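Local coordinates for fimbrial protein MyfA (Yersinia enterocolitica, PDB 5LND) that polymerises as the major subunit of Myf fimbriae, protease-resistant adhesive fibres that are a probable virulence factor of pathogenic serotypes, at residues B[22-27]-B[126-131]; B[41-46]-B[102-107]. All blocks are in the same frame, centred on the assembly; numbering follows the deposited sequence.

Contact 1. Residues B[22-27]-B[126-131]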
loop_
_atom_site.group_PDB
_atom_site.type_symbol
_atom_site.label_atom_id
_atom_site.label_comp_id
_atom_site.label_asym_id
_atom_site.label_seq_id
_atom_site.Cartn_x
_atom_site.Cartn_y
_atom_site.Cartn_z
ATOM N N THR B 22 -11.337 2.542 14.430
ATOM C CA THR B 22 -12.210 1.571 13.811
ATOM C C THR B 22 -11.650 0.170 13.990
ATOM O O THR B 22 -10.570 -0.133 13.489
ATOM C CB THR B 22 -12.358 1.884 12.321
ATOM O OG1 THR B 22 -12.877 3.210 12.169
ATOM C CG2 THR B 22 -13.285 0.899 11.652
ATOM N N PRO B 23 -12.387 -0.684 14.722
ATOM C CA PRO B 23 -12.059 -2.087 15.003
ATOM C C PRO B 23 -11.902 -2.920 13.738
ATOM O O PRO B 23 -12.694 -2.807 12.802
ATOM C CB PRO B 23 -13.265 -2.572 15.813
ATOM C CG PRO B 23 -13.782 -1.332 16.469
ATOM C CD PRO B 23 -13.600 -0.257 15.441
ATOM N N ALA B 24 -10.870 -3.754 13.717
ATOM C CA ALA B 24 -10.585 -4.594 12.560
ATOM C C ALA B 24 -10.425 -6.063 12.936
ATOM O O ALA B 24 -10.882 -6.948 12.213
ATOM C CB ALA B 24 -9.350 -4.094 11.838
ATOM N N PHE B 25 -9.748 -6.312 14.052
ATOM C CA PHE B 25 -9.506 -7.672 14.520
ATOM C C PHE B 25 -9.752 -7.791 16.014
ATOM O O PHE B 25 -9.571 -6.829 16.761
ATOM C CB PHE B 25 -8.063 -8.109 14.239
ATOM C CG PHE B 25 -7.719 -8.235 12.781
ATOM C CD1 PHE B 25 -8.314 -9.206 11.985
ATOM C CD2 PHE B 25 -6.768 -7.405 12.213
ATOM C CE1 PHE B 25 -7.984 -9.317 10.643
ATOM C CE2 PHE B 25 -6.429 -7.526 10.882
ATOM C CZ PHE B 25 -7.042 -8.483 10.100
ATOM N N HIS B 26 -10.149 -8.985 16.441
ATOM C CA HIS B 26 -10.281 -9.272 17.859
ATOM C C HIS B 26 -9.482 -10.513 18.219
ATOM O O HIS B 26 -9.556 -11.529 17.523
ATOM C CB HIS B 26 -11.743 -9.462 18.242
ATOM C CG HIS B 26 -11.956 -9.700 19.706
ATOM N ND1 HIS B 26 -11.780 -8.717 20.657
ATOM C CD2 HIS B 26 -12.342 -10.810 20.383
ATOM C CE1 HIS B 26 -12.047 -9.210 21.853
ATOM N NE2 HIS B 26 -12.390 -10.478 21.714
ATOM N N LEU B 27 -8.730 -10.420 19.313
ATOM C CA LEU B 27 -7.832 -11.487 19.728
ATOM C C LEU B 27 -8.150 -11.934 21.140
ATOM O O LEU B 27 -8.417 -11.104 22.005
ATOM C CB LEU B 27 -6.386 -10.994 19.670
ATOM C CG LEU B 27 -5.348 -11.860 20.390
ATOM C CD1 LEU B 27 -5.134 -13.156 19.674
ATOM C CD2 LEU B 27 -4.054 -11.106 20.520
ATOM N N ALA B 126 -5.839 -13.734 10.024
ATOM C CA ALA B 126 -7.210 -13.307 9.748
ATOM C C ALA B 126 -7.231 -12.229 8.666
ATOM O O ALA B 126 -6.242 -11.527 8.455
ATOM C CB ALA B 126 -7.895 -12.806 11.012
ATOM N N THR B 127 -8.358 -12.101 7.974
ATOM C CA THR B 127 -8.491 -11.075 6.949
ATOM C C THR B 127 -9.723 -10.230 7.216
ATOM O O THR B 127 -10.760 -10.753 7.600
ATOM C CB THR B 127 -8.559 -11.674 5.524
ATOM O OG1 THR B 127 -9.764 -12.426 5.383
ATOM C CG2 THR B 127 -7.373 -12.578 5.249
ATOM N N LYS B 128 -9.591 -8.921 7.040
ATOM C CA LYS B 128 -10.702 -8.002 7.236
ATOM C C LYS B 128 -10.990 -7.316 5.905
ATOM O O LYS B 128 -10.073 -6.954 5.167
ATOM C CB LYS B 128 -10.348 -6.975 8.311
ATOM C CG LYS B 128 -11.367 -5.881 8.533
ATOM C CD LYS B 128 -12.621 -6.428 9.169
ATOM C CE LYS B 128 -13.589 -5.312 9.453
ATOM N NZ LYS B 128 -14.877 -5.865 9.896
ATOM N N THR B 129 -12.265 -7.166 5.581
ATOM C CA THR B 129 -12.644 -6.578 4.306
ATOM C C THR B 129 -12.783 -5.076 4.454
ATOM O O THR B 129 -13.348 -4.598 5.430
ATOM C CB THR B 129 -13.970 -7.167 3.810
ATOM O OG1 THR B 129 -13.833 -8.584 3.672
ATOM C CG2 THR B 129 -14.375 -6.564 2.474
ATOM N N VAL B 130 -12.242 -4.332 3.499
ATOM C CA VAL B 130 -12.582 -2.925 3.371
ATOM C C VAL B 130 -13.366 -2.781 2.076
ATOM O O VAL B 130 -12.861 -3.088 0.998
ATOM C CB VAL B 130 -11.347 -2.014 3.357
ATOM C CG1 VAL B 130 -11.740 -0.616 2.946
ATOM C CG2 VAL B 130 -10.700 -1.983 4.726
ATOM N N LYS B 131 -14.612 -2.340 2.191
ATOM C CA LYS B 131 -15.484 -2.215 1.032
ATOM C C LYS B 131 -15.211 -0.939 0.252
ATOM O O LYS B 131 -14.772 0.063 0.814
ATOM C CB LYS B 131 -16.941 -2.235 1.471
ATOM C CG LYS B 131 -17.349 -3.476 2.249
ATOM C CD LYS B 131 -17.331 -4.743 1.405
ATOM C CE LYS B 131 -18.048 -5.888 2.119
ATOM N NZ LYS B 131 -19.435 -5.508 2.519
#
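A classic beta bulge, with A24 and F25 both facing F86, marks the place where strand 22-30 lies against A126 and K128 of strand 118-130. The two short strands run nearly antiparallel, at 163°, and their axes approach to 7.3 Å. They are not bonded neighbours, and what joins them is side chains laid against the facing side chains and backbone. F25 and K128 carry most of it. The CG of F25 stands anti to the carbonyl carbon (chi1 -66°), a setting from which the ring reaches over to the other strand although the residue itself does not point there. Its leading corner does the touching: F25 CE1 lies 3.5 Å from A126 CB, and F25 CZ is 3.6 Å from A126 O. The backbone N of T127 sits near the ring plane, at its edge, 3.9 Å from F25 CE1.

In this Ig-like sandwich, strand 118-130 follows residues 111-116, which are not modelled and probably belong to a flexible linker; it is probably the donor strand that a neighbouring subunit would supply in the fibre, here built into the same chain by self-complementation. Strand 22-30 belongs to the three-stranded sheet, whereas strand 118-130 is bonded to strand 97-108 in the larger, six-stranded sheet. F25 also stacks on the ring of F6, which A126 touches too, while M51 meets both F25 and K128.

K128 covers the bulge with its aliphatic chain. A bend at chi2 (69°) carries the methylenes past the carbonyl of A24, with K128 CD 3.5 Å from A24 O, and K128 CG comes within 4.3 Å of A24 CB. Beyond these methylenes the ammonium is satisfied by two backbone carbonyls, those of N11 and T9, and N11 ND2 in turn donates to P23 O.

Contact 2. Residues B[41-46]-B[102-107]; sequences RPTGAS and TGRVEE
R41 and R104 face each other as an antiparallel hydrogen-bonded pair, linked by R41 N to R104 O and R104 N to R41 O, and their side chains leave the sheet side by side. The course of R41 illustrates how a salt-bridge network is built on one face of a beta sheet. Its CB passes 3.8 Å from R104 O, its CG stays near that oxygen (4.1 Å), and the extended chain brings R41 CD to 3.5 Å from R104 NH2. R41 NE then donates to E106 OE1 over 2.9 Å in a nearly straight bond (165°), the oxygen lying in the guanidinium plane but being approached from above the plane of its carboxylate. At the tip, R41 NH2 reaches the same oxygen through a water.

E106 gives its other oxygen to the second arginine: R104 NE lies 3.0 Å from E106 OE2, which it meets on the anti side, tilted 29° out of the carboxylate plane. The two guanidinium planes are only 10° apart, and the shared carboxylate would offset their like charges. N39 adds a further bond to E106 OE1.

T43 N still donates to T102 O (3.0 Å), from above the carbonyl plane, before the chain turns at G44. T102 OG1 donates to T43 O at 2.6 Å from one face of that carbonyl, and S46 N from the opposite face, so T43 O is held by two donors. S46 OG accepts from T102 N at 3.2 Å, closing the turn onto the strand.

Strand 97-108 lies between strand 37-52 and strand 118-130, with G103 backbone-hydrogen-bonded to I124, while H72 of strand 72-75 borders R41 and P42.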
loop_
_atom_site.group_PDB
_atom_site.type_symbol
_atom_site.label_atom_id
_atom_site.label_comp_id
_atom_site.label_asym_id
_atom_site.label_seq_id
_atom_site.Cartn_x
_atom_site.Cartn_y
_atom_site.Cartn_z
ATOM N N ARG B 41 3.491 -11.243 17.897
ATOM C CA ARG B 41 4.545 -10.861 16.968
ATOM C C ARG B 41 4.104 -10.943 15.511
ATOM O O ARG B 41 3.801 -12.028 15.015
ATOM C CB ARG B 41 5.752 -11.778 17.149
ATOM C CG ARG B 41 6.263 -11.901 18.570
ATOM C CD ARG B 41 7.626 -12.529 18.558
ATOM N NE ARG B 41 8.274 -12.504 19.861
ATOM C CZ ARG B 41 9.266 -11.679 20.167
ATOM N NH1 ARG B 41 9.693 -10.831 19.254
ATOM N NH2 ARG B 41 9.827 -11.697 21.369
ATOM N N PRO B 42 4.098 -9.802 14.807
ATOM C CA PRO B 42 3.732 -9.784 13.382
ATOM C C PRO B 42 4.651 -10.656 12.539
ATOM O O PRO B 42 5.844 -10.736 12.819
ATOM C CB PRO B 42 3.925 -8.316 12.988
ATOM C CG PRO B 42 3.801 -7.551 14.264
ATOM C CD PRO B 42 4.378 -8.453 15.329
ATOM N N THR B 43 4.107 -11.305 11.519
ATOM C CA THR B 43 4.926 -12.161 10.673
ATOM C C THR B 43 4.657 -11.911 9.196
ATOM O O THR B 43 3.583 -11.435 8.825
ATOM C CB THR B 43 4.736 -13.675 10.996
ATOM O OG1 THR B 43 3.453 -14.118 10.536
ATOM C CG2 THR B 43 4.891 -13.973 12.507
ATOM N N GLY B 44 5.635 -12.233 8.355
ATOM C CA GLY B 44 5.456 -12.127 6.922
ATOM C C GLY B 44 5.213 -10.724 6.407
ATOM O O GLY B 44 5.960 -9.801 6.716
ATOM N N ALA B 45 4.161 -10.583 5.607
ATOM C CA ALA B 45 3.744 -9.306 5.064
ATOM C C ALA B 45 3.487 -8.306 6.186
ATOM O O ALA B 45 3.814 -7.128 6.074
ATOM C CB ALA B 45 2.500 -9.494 4.229
ATOM N N SER B 46 2.913 -8.796 7.275
ATOM C CA SER B 46 2.449 -7.942 8.350
ATOM C C SER B 46 3.526 -7.405 9.289
ATOM O O SER B 46 3.209 -6.779 10.302
ATOM C CB SER B 46 1.386 -8.684 9.143
ATOM O OG SER B 46 0.249 -8.909 8.347
ATOM N N THR B 102 -1.026 -11.559 9.647
ATOM C CA THR B 102 -0.453 -12.800 10.112
ATOM C C THR B 102 0.458 -12.475 11.279
ATOM O O THR B 102 1.107 -11.423 11.311
ATOM C CB THR B 102 0.341 -13.509 9.000
ATOM O OG1 THR B 102 1.328 -12.624 8.450
ATOM C CG2 THR B 102 -0.591 -13.953 7.900
ATOM N N GLY B 103 0.486 -13.371 12.254
ATOM C CA GLY B 103 1.335 -13.181 13.408
ATOM C C GLY B 103 1.464 -14.437 14.236
ATOM O O GLY B 103 0.786 -15.431 13.979
ATOM N N ARG B 104 2.344 -14.387 15.231
ATOM C CA ARG B 104 2.565 -15.513 16.129
ATOM C C ARG B 104 2.330 -15.085 17.562
ATOM O O ARG B 104 2.904 -14.103 18.031
ATOM C CB ARG B 104 3.987 -16.040 15.990
ATOM C CG ARG B 104 4.340 -17.111 16.999
ATOM C CD ARG B 104 5.689 -17.727 16.706
ATOM N NE ARG B 104 6.787 -16.827 17.039
ATOM C CZ ARG B 104 7.433 -16.063 16.159
ATOM N NH1 ARG B 104 7.101 -16.081 14.874
ATOM N NH2 ARG B 104 8.418 -15.276 16.565
ATOM N N VAL B 105 1.472 -15.820 18.252
ATOM C CA VAL B 105 1.204 -15.552 19.654
ATOM C C VAL B 105 2.163 -16.360 20.513
ATOM O O VAL B 105 2.433 -17.512 20.212
ATOM C CB VAL B 105 -0.240 -15.894 20.014
ATOM C CG1 VAL B 105 -0.496 -15.627 21.477
ATOM C CG2 VAL B 105 -1.175 -15.060 19.177
ATOM N N GLU B 106 2.687 -15.745 21.570
ATOM C CA GLU B 106 3.582 -16.434 22.491
ATOM C C GLU B 106 3.197 -16.201 23.956
ATOM O O GLU B 106 3.021 -15.065 24.381
ATOM C CB GLU B 106 5.018 -15.970 22.267
ATOM C CG GLU B 106 5.542 -16.143 20.862
ATOM C CD GLU B 106 6.932 -15.575 20.710
ATOM O OE1 GLU B 106 7.285 -14.692 21.517
ATOM O OE2 GLU B 106 7.673 -16.009 19.801
ATOM N N GLU B 107 3.078 -17.282 24.720
ATOM C CA GLU B 107 2.854 -17.195 26.159
ATOM C C GLU B 107 4.184 -17.372 26.870
ATOM O O GLU B 107 4.909 -18.323 26.582
ATOM C CB GLU B 107 1.908 -18.304 26.610
ATOM C CG GLU B 107 1.637 -18.329 28.109
ATOM C CD GLU B 107 0.865 -19.564 28.558
ATOM O OE1 GLU B 107 0.824 -20.562 27.816
ATOM O OE2 GLU B 107 0.299 -19.536 29.663
HETATM O O HOH W 1 9.919 -14.340 22.566
HETATM O O HOH W 2 2.194 -16.258 11.106
HETATM O O HOH W 3 0.618 -10.824 6.589
#

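How the contacts relate
Strand 118-130 connects the two contacts. It meets strand 22-30 in contact 1, and in the larger sheet it adjoins strand 97-108, one partner of contact 2. Both segments of contact 2 fall between those of contact 1 in the sequence, and the centres of the two contacts lie 16 Å apart. Both are partly buried, yet their chemistry differs with position. Contact 1 bridges the two sheets and relies on an aromatic ring, a methyl group and the aliphatic part of a lysine. Contact 2 lies within one sheet, where backbone bonds set the register and its partly exposed arginines join a buried glutamate in a salt-bridge network; one water joins the network and two lie by the turn.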